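Local structure of Non-structural protein 3 (Porcine deltacoronavirus, 6LN0) at residues Ile24-Asn28 with Ser29-Asn33; Phe76-Lys79 with Lys80-Val83. The protein is a multidomain coronavirus replicase protein whose macro domain probably binds ADP-ribose and whose papain-like protease region is related to enzymes that cleave the viral polyprotein. All coordinates share one frame; numbering follows the deposited sequence.

Contact 1. Residues Ile24-Asn28 with Ser29-Asn33; sequences IKFDN and SVLVN
Phe26 and Ser29 both place the first atom beyond CB next to their own backbone N and opposite the carbonyl carbon, with chi1 of -71° and -49°. The first torsion lays the benzyl group beside the chain that returns after the turn; the second swings OG back toward the approaching backbone. There the serine hydroxyl accepts a hydrogen bond from Asp27 N, with OG 2.9 Å from that nitrogen and an N-H...O angle of 147°. The same oxygen is hydrogen-bonded to ND1 of His116, and this small polar side chain therefore joins the loop to the residue just before strand 117-120. Asn28 forms the corner between the two residues. Its phi is positive, a left-handed conformation that asparagine tolerates better than most residues, and its CB sets off away from the strand, though still touching Ser29 N.

The phenyl ring offers its edge to the strand. Ser29 OG and CB both lie at this edge, 3.6 and 3.8 Å from Phe26 CD1, and further along the rim Phe26 CE1 meets Leu31 CD1 at 4.1 Å. One face takes CB of Ile24, 3.8 Å above the plane and displaced toward the rim. Val118 also touches the ring, and a large flat hydrocarbon suits this place beside the start of strand 29-34 in the macro domain sheet.

Asp27 turns its carboxylate to Lys7 in a salt bridge. The chemistry is thus divided: a buried hydroxyl with two polar partners fixes the turn, while the aromatic edge packs against the strand.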
ATOM      1  N   ILE A  24      32.832 -15.968 -21.767  1.00 72.52           N
ATOM      2  CA  ILE A  24      32.190 -14.674 -21.590  1.00 71.78           C
ATOM      3  C   ILE A  24      32.223 -13.878 -22.889  1.00 71.41           C
ATOM      4  O   ILE A  24      33.165 -13.973 -23.690  1.00 71.22           O
ATOM      5  CB  ILE A  24      32.863 -13.924 -20.428  1.00 67.98           C
ATOM      6  CG1 ILE A  24      32.625 -14.653 -19.114  1.00 66.56           C
ATOM      7  CG2 ILE A  24      32.328 -12.502 -20.299  1.00 65.40           C
ATOM      8  CD1 ILE A  24      31.212 -14.446 -18.558  1.00 69.91           C
ATOM      9  N   LYS A  25      31.170 -13.103 -23.108  1.00 68.68           N
ATOM     10  CA  LYS A  25      31.088 -12.122 -24.185  1.00 71.66           C
ATOM     11  C   LYS A  25      31.858 -10.865 -23.765  1.00 74.44           C
ATOM     12  O   LYS A  25      31.330 -10.011 -23.042  1.00 74.54           O
ATOM     13  CB  LYS A  25      29.621 -11.823 -24.484  1.00 75.78           C
ATOM     14  CG  LYS A  25      29.342 -10.632 -25.408  1.00 80.52           C
ATOM     15  CD  LYS A  25      27.876 -10.209 -25.305  1.00 78.44           C
ATOM     16  CE  LYS A  25      27.719  -8.693 -25.418  1.00 81.17           C
ATOM     17  NZ  LYS A  25      28.943  -8.039 -25.975  1.00 80.18           N
ATOM     18  N   PHE A  26      33.113 -10.734 -24.218  1.00 69.48           N
ATOM     19  CA  PHE A  26      33.982  -9.640 -23.794  1.00 65.57           C
ATOM     20  C   PHE A  26      33.786  -8.391 -24.661  1.00 67.76           C
ATOM     21  O   PHE A  26      33.118  -8.413 -25.696  1.00 72.71           O
ATOM     22  CB  PHE A  26      35.447 -10.069 -23.824  1.00 61.24           C
ATOM     23  CG  PHE A  26      35.814 -11.047 -22.747  1.00 63.71           C
ATOM     24  CD1 PHE A  26      35.956 -10.636 -21.433  1.00 63.55           C
ATOM     25  CD2 PHE A  26      36.029 -12.382 -23.049  1.00 64.23           C
ATOM     26  CE1 PHE A  26      36.305 -11.546 -20.434  1.00 61.22           C
ATOM     27  CE2 PHE A  26      36.368 -13.289 -22.060  1.00 66.17           C
ATOM     28  CZ  PHE A  26      36.510 -12.871 -20.751  1.00 60.99           C
ATOM     29  N   ASP A  27      34.391  -7.285 -24.213  1.00 69.37           N
ATOM     30  CA  ASP A  27      34.263  -5.969 -24.842  1.00 67.35           C
ATOM     31  C   ASP A  27      35.273  -4.985 -24.245  1.00 68.38           C
ATOM     32  O   ASP A  27      34.900  -4.089 -23.472  1.00 65.38           O
ATOM     33  CB  ASP A  27      32.832  -5.447 -24.679  1.00 69.11           C
ATOM     34  CG  ASP A  27      32.632  -4.066 -25.298  1.00 77.66           C
ATOM     35  OD1 ASP A  27      33.531  -3.599 -26.039  1.00 75.42           O
ATOM     36  OD2 ASP A  27      31.573  -3.444 -25.036  1.00 78.26           O
ATOM     37  N   ASN A  28      36.553  -5.146 -24.602  1.00 69.22           N
ATOM     38  CA  ASN A  28      37.662  -4.377 -24.017  1.00 65.13           C
ATOM     39  C   ASN A  28      37.582  -4.383 -22.493  1.00 59.78           C
ATOM     40  O   ASN A  28      37.755  -3.367 -21.824  1.00 57.17           O
ATOM     41  CB  ASN A  28      37.696  -2.953 -24.570  1.00 64.67           C
ATOM     42  CG  ASN A  28      37.909  -2.927 -26.065  1.00 65.70           C
ATOM     43  OD1 ASN A  28      37.062  -2.442 -26.818  1.00 66.33           O
ATOM     44  ND2 ASN A  28      39.035  -3.477 -26.508  1.00 66.95           N
ATOM     45  N   SER A  29      37.352  -5.569 -21.953  1.00 58.42           N
ATOM     46  CA  SER A  29      36.924  -5.723 -20.580  1.00 55.38           C
ATOM     47  C   SER A  29      38.111  -5.728 -19.635  1.00 53.96           C
ATOM     48  O   SER A  29      39.243  -6.028 -20.014  1.00 55.24           O
ATOM     49  CB  SER A  29      36.131  -7.019 -20.418  1.00 58.57           C
ATOM     50  OG  SER A  29      35.126  -7.140 -21.416  1.00 60.23           O
ATOM     51  N   VAL A  30      37.835  -5.377 -18.388  1.00 55.47           N
ATOM     52  CA  VAL A  30      38.768  -5.607 -17.299  1.00 48.71           C
ATOM     53  C   VAL A  30      38.395  -6.947 -16.698  1.00 56.72           C
ATOM     54  O   VAL A  30      37.320  -7.097 -16.113  1.00 53.84           O
ATOM     55  CB  VAL A  30      38.713  -4.496 -16.252  1.00 52.20           C
ATOM     56  CG1 VAL A  30      39.546  -4.891 -15.024  1.00 52.26           C
ATOM     57  CG2 VAL A  30      39.212  -3.205 -16.862  1.00 55.12           C
ATOM     58  N   LEU A  31      39.269  -7.930 -16.867  1.00 55.06           N
ATOM     59  CA  LEU A  31      39.042  -9.253 -16.315  1.00 50.64           C
ATOM     60  C   LEU A  31      39.709  -9.307 -14.957  1.00 48.13           C
ATOM     61  O   LEU A  31      40.927  -9.118 -14.863  1.00 51.79           O
ATOM     62  CB  LEU A  31      39.603 -10.320 -17.249  1.00 46.91           C
ATOM     63  CG  LEU A  31      39.534 -11.762 -16.786  1.00 51.31           C
ATOM     64  CD1 LEU A  31      38.085 -12.235 -16.767  1.00 53.92           C
ATOM     65  CD2 LEU A  31      40.373 -12.629 -17.713  1.00 53.27           C
ATOM     66  N   VAL A  32      38.919  -9.547 -13.906  1.00 44.60           N
ATOM     67  CA  VAL A  32      39.457  -9.616 -12.552  1.00 48.52           C
ATOM     68  C   VAL A  32      39.970 -11.022 -12.271  1.00 47.74           C
ATOM     69  O   VAL A  32      39.305 -12.020 -12.571  1.00 45.26           O
ATOM     70  CB  VAL A  32      38.409  -9.205 -11.498  1.00 48.12           C
ATOM     71  CG1 VAL A  32      39.059  -9.218 -10.142  1.00 48.07           C
ATOM     72  CG2 VAL A  32      37.843  -7.819 -11.776  1.00 50.25           C
ATOM     73  N   ASN A  33      41.142 -11.095 -11.653  1.00 49.17           N
ATOM     74  CA  ASN A  33      41.808 -12.358 -11.330  1.00 53.76           C
ATOM     75  C   ASN A  33      41.941 -12.474  -9.821  1.00 50.31           C
ATOM     76  O   ASN A  33      42.741 -11.737  -9.212  1.00 49.77           O
ATOM     77  CB  ASN A  33      43.185 -12.430 -11.998  1.00 51.47           C
ATOM     78  CG  ASN A  33      43.934 -13.736 -11.700  1.00 59.55           C
ATOM     79  OD1 ASN A  33      44.190 -14.094 -10.538  1.00 58.83           O
ATOM     80  ND2 ASN A  33      44.314 -14.440 -12.764  1.00 62.62           N
TER

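Contact 2. Residues Phe76-Lys79 with Lys80-Val83; sequences FDAK and KLGV
The peptide carbonyls of Ala78 and Lys79 are the flat groups that bind Leu81 and Gly82, and each receives its N-H from above the carbonyl plane. Leu81 N stands 56° out of the plane of Ala78, 2.9 Å from Ala78 O; Gly82 N stands 59° out of the plane of Lys79, 3.0 Å from Lys79 O. Neither donor lies on a lone pair. A weaker bond precedes them, from Lys80 N to Asp77 O at 3.3 Å.

The carboxylate of Asp77 turns one oxygen, OD1, to Lys80 NZ, 3.4 Å away, in a weak salt bridge. With chi1 at -33° and the chain extended beyond CG, Lys80 runs alongside Asp77, pointing the same way; its CG passes 3.1 Å from Asp77 O. A long, flexible side chain suits this exposed surface. Lys79 leaves in another direction and forms its salt bridge with Asp74.

The methyl of Ala78, which is buried, meets two apolar side chains at ordinary packing distance: its CB lies 4.3 Å from Leu81 CD1 and 4.2 Å from Val83 CB. Val83 O returns near the turn, 3.6 Å from Lys79 CA in a CH...O contact, and also bonds Ser75 OG. Gly82 has a positive phi at which a beta carbon would be jammed against the preceding carbonyl oxygen, hence glycine.

Successive bonds from residue i+3 to residue i mark a 3-10 turn closed by glycine, here linking the antiparallel neighbours 71-74 and 83-89 at one side of the macro domain sheet.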
ATOM      1  N   PHE A  76      47.776  -9.964 -22.639  1.00 52.98           N
ATOM      2  CA  PHE A  76      48.588 -10.886 -23.421  1.00 49.17           C
ATOM      3  C   PHE A  76      47.763 -11.678 -24.428  1.00 55.92           C
ATOM      4  O   PHE A  76      47.108 -11.088 -25.292  1.00 59.26           O
ATOM      5  CB  PHE A  76      49.355 -11.823 -22.494  1.00 47.19           C
ATOM      6  CG  PHE A  76      50.385 -11.125 -21.652  1.00 52.39           C
ATOM      7  CD1 PHE A  76      50.016 -10.430 -20.519  1.00 49.62           C
ATOM      8  CD2 PHE A  76      51.729 -11.148 -22.008  1.00 53.90           C
ATOM      9  CE1 PHE A  76      50.954  -9.780 -19.749  1.00 48.29           C
ATOM     10  CE2 PHE A  76      52.683 -10.510 -21.233  1.00 50.52           C
ATOM     11  CZ  PHE A  76      52.293  -9.811 -20.103  1.00 52.11           C
ATOM     12  N   ASP A  77      47.785 -13.013 -24.329  1.00 58.74           N
ATOM     13  CA  ASP A  77      47.095 -13.834 -25.323  1.00 58.58           C
ATOM     14  C   ASP A  77      45.593 -13.600 -25.311  1.00 63.37           C
ATOM     15  O   ASP A  77      44.958 -13.640 -26.373  1.00 65.99           O
ATOM     16  CB  ASP A  77      47.399 -15.313 -25.101  1.00 61.31           C
ATOM     17  CG  ASP A  77      48.633 -15.784 -25.876  1.00 74.49           C
ATOM     18  OD1 ASP A  77      48.529 -15.894 -27.120  1.00 80.69           O
ATOM     19  OD2 ASP A  77      49.698 -16.054 -25.250  1.00 74.73           O
ATOM     20  N   ALA A  78      45.008 -13.327 -24.138  1.00 56.89           N
ATOM     21  CA  ALA A  78      43.564 -13.150 -24.039  1.00 60.19           C
ATOM     22  C   ALA A  78      43.062 -11.892 -24.727  1.00 61.32           C
ATOM     23  O   ALA A  78      41.842 -11.715 -24.830  1.00 62.41           O
ATOM     24  CB  ALA A  78      43.127 -13.120 -22.577  1.00 60.30           C
ATOM     25  N   LYS A  79      43.960 -11.016 -25.191  1.00 60.32           N
ATOM     26  CA  LYS A  79      43.518  -9.839 -25.935  1.00 61.93           C
ATOM     27  C   LYS A  79      42.671 -10.233 -27.148  1.00 63.30           C
ATOM     28  O   LYS A  79      41.708  -9.535 -27.483  1.00 61.81           O
ATOM     29  CB  LYS A  79      44.734  -8.994 -26.354  1.00 62.21           C
ATOM     30  CG  LYS A  79      44.390  -7.605 -26.923  1.00 62.70           C
ATOM     31  CD  LYS A  79      45.459  -6.577 -26.582  1.00 64.03           C
ATOM     32  CE  LYS A  79      45.081  -5.757 -25.335  1.00 61.19           C
ATOM     33  NZ  LYS A  79      46.312  -5.406 -24.560  1.00 57.64           N
ATOM     34  N   LYS A  80      43.001 -11.367 -27.803  1.00 67.63           N
ATOM     35  CA  LYS A  80      42.208 -11.857 -28.936  1.00 64.51           C
ATOM     36  C   LYS A  80      40.731 -11.950 -28.591  1.00 65.34           C
ATOM     37  O   LYS A  80      39.873 -11.799 -29.468  1.00 67.80           O
ATOM     38  CB  LYS A  80      42.671 -13.254 -29.412  1.00 63.69           C
ATOM     39  CG  LYS A  80      44.161 -13.615 -29.318  1.00 69.02           C
ATOM     40  CD  LYS A  80      44.361 -15.144 -29.394  1.00 67.91           C
ATOM     41  CE  LYS A  80      45.764 -15.587 -28.942  1.00 74.39           C
ATOM     42  NZ  LYS A  80      45.989 -17.083 -28.993  1.00 71.09           N
ATOM     43  N   LEU A  81      40.415 -12.215 -27.328  1.00 67.85           N
ATOM     44  CA  LEU A  81      39.048 -12.484 -26.920  1.00 67.64           C
ATOM     45  C   LEU A  81      38.261 -11.231 -26.563  1.00 64.74           C
ATOM     46  O   LEU A  81      37.033 -11.314 -26.446  1.00 67.32           O
ATOM     47  CB  LEU A  81      39.046 -13.460 -25.738  1.00 64.98           C
ATOM     48  CG  LEU A  81      39.517 -14.860 -26.160  1.00 71.16           C
ATOM     49  CD1 LEU A  81      40.528 -15.439 -25.181  1.00 67.82           C
ATOM     50  CD2 LEU A  81      38.336 -15.811 -26.365  1.00 68.24           C
ATOM     51  N   GLY A  82      38.919 -10.080 -26.427  1.00 63.44           N
ATOM     52  CA  GLY A  82      38.274  -8.847 -26.013  1.00 57.28           C
ATOM     53  C   GLY A  82      38.643  -8.367 -24.624  1.00 57.70           C
ATOM     54  O   GLY A  82      37.994  -7.448 -24.117  1.00 59.47           O
ATOM     55  N   VAL A  83      39.654  -8.963 -23.994  1.00 54.51           N
ATOM     56  CA  VAL A  83      40.096  -8.591 -22.656  1.00 54.50           C
ATOM     57  C   VAL A  83      41.162  -7.509 -22.795  1.00 58.10           C
ATOM     58  O   VAL A  83      42.262  -7.769 -23.299  1.00 53.04           O
ATOM     59  CB  VAL A  83      40.631  -9.804 -21.888  1.00 52.17           C
ATOM     60  CG1 VAL A  83      41.093  -9.397 -20.510  1.00 50.55           C
ATOM     61  CG2 VAL A  83      39.570 -10.867 -21.793  1.00 54.65           C
TER

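Along the chain the two contacts come in series, neither enclosing nor crossing the other. Contact 1 rounds the corner between the loop that follows strand 10-17 and the start of strand 29-34. The chain then passes through helices 44-53 and 55-64 and the outermost strand 71-74 before contact 2 makes the 3-10 connection into strand 83-89. The two meet because strands 29-34 and 83-89 are parallel neighbours: Ser29 N lies 2.9 Å from Gly82 O, a probable hydrogen bond, and Phe26 CE1 packs 3.6 Å from Val83 CG2. Together they tie the entrances of two adjacent strands at one end of the macro domain sheet.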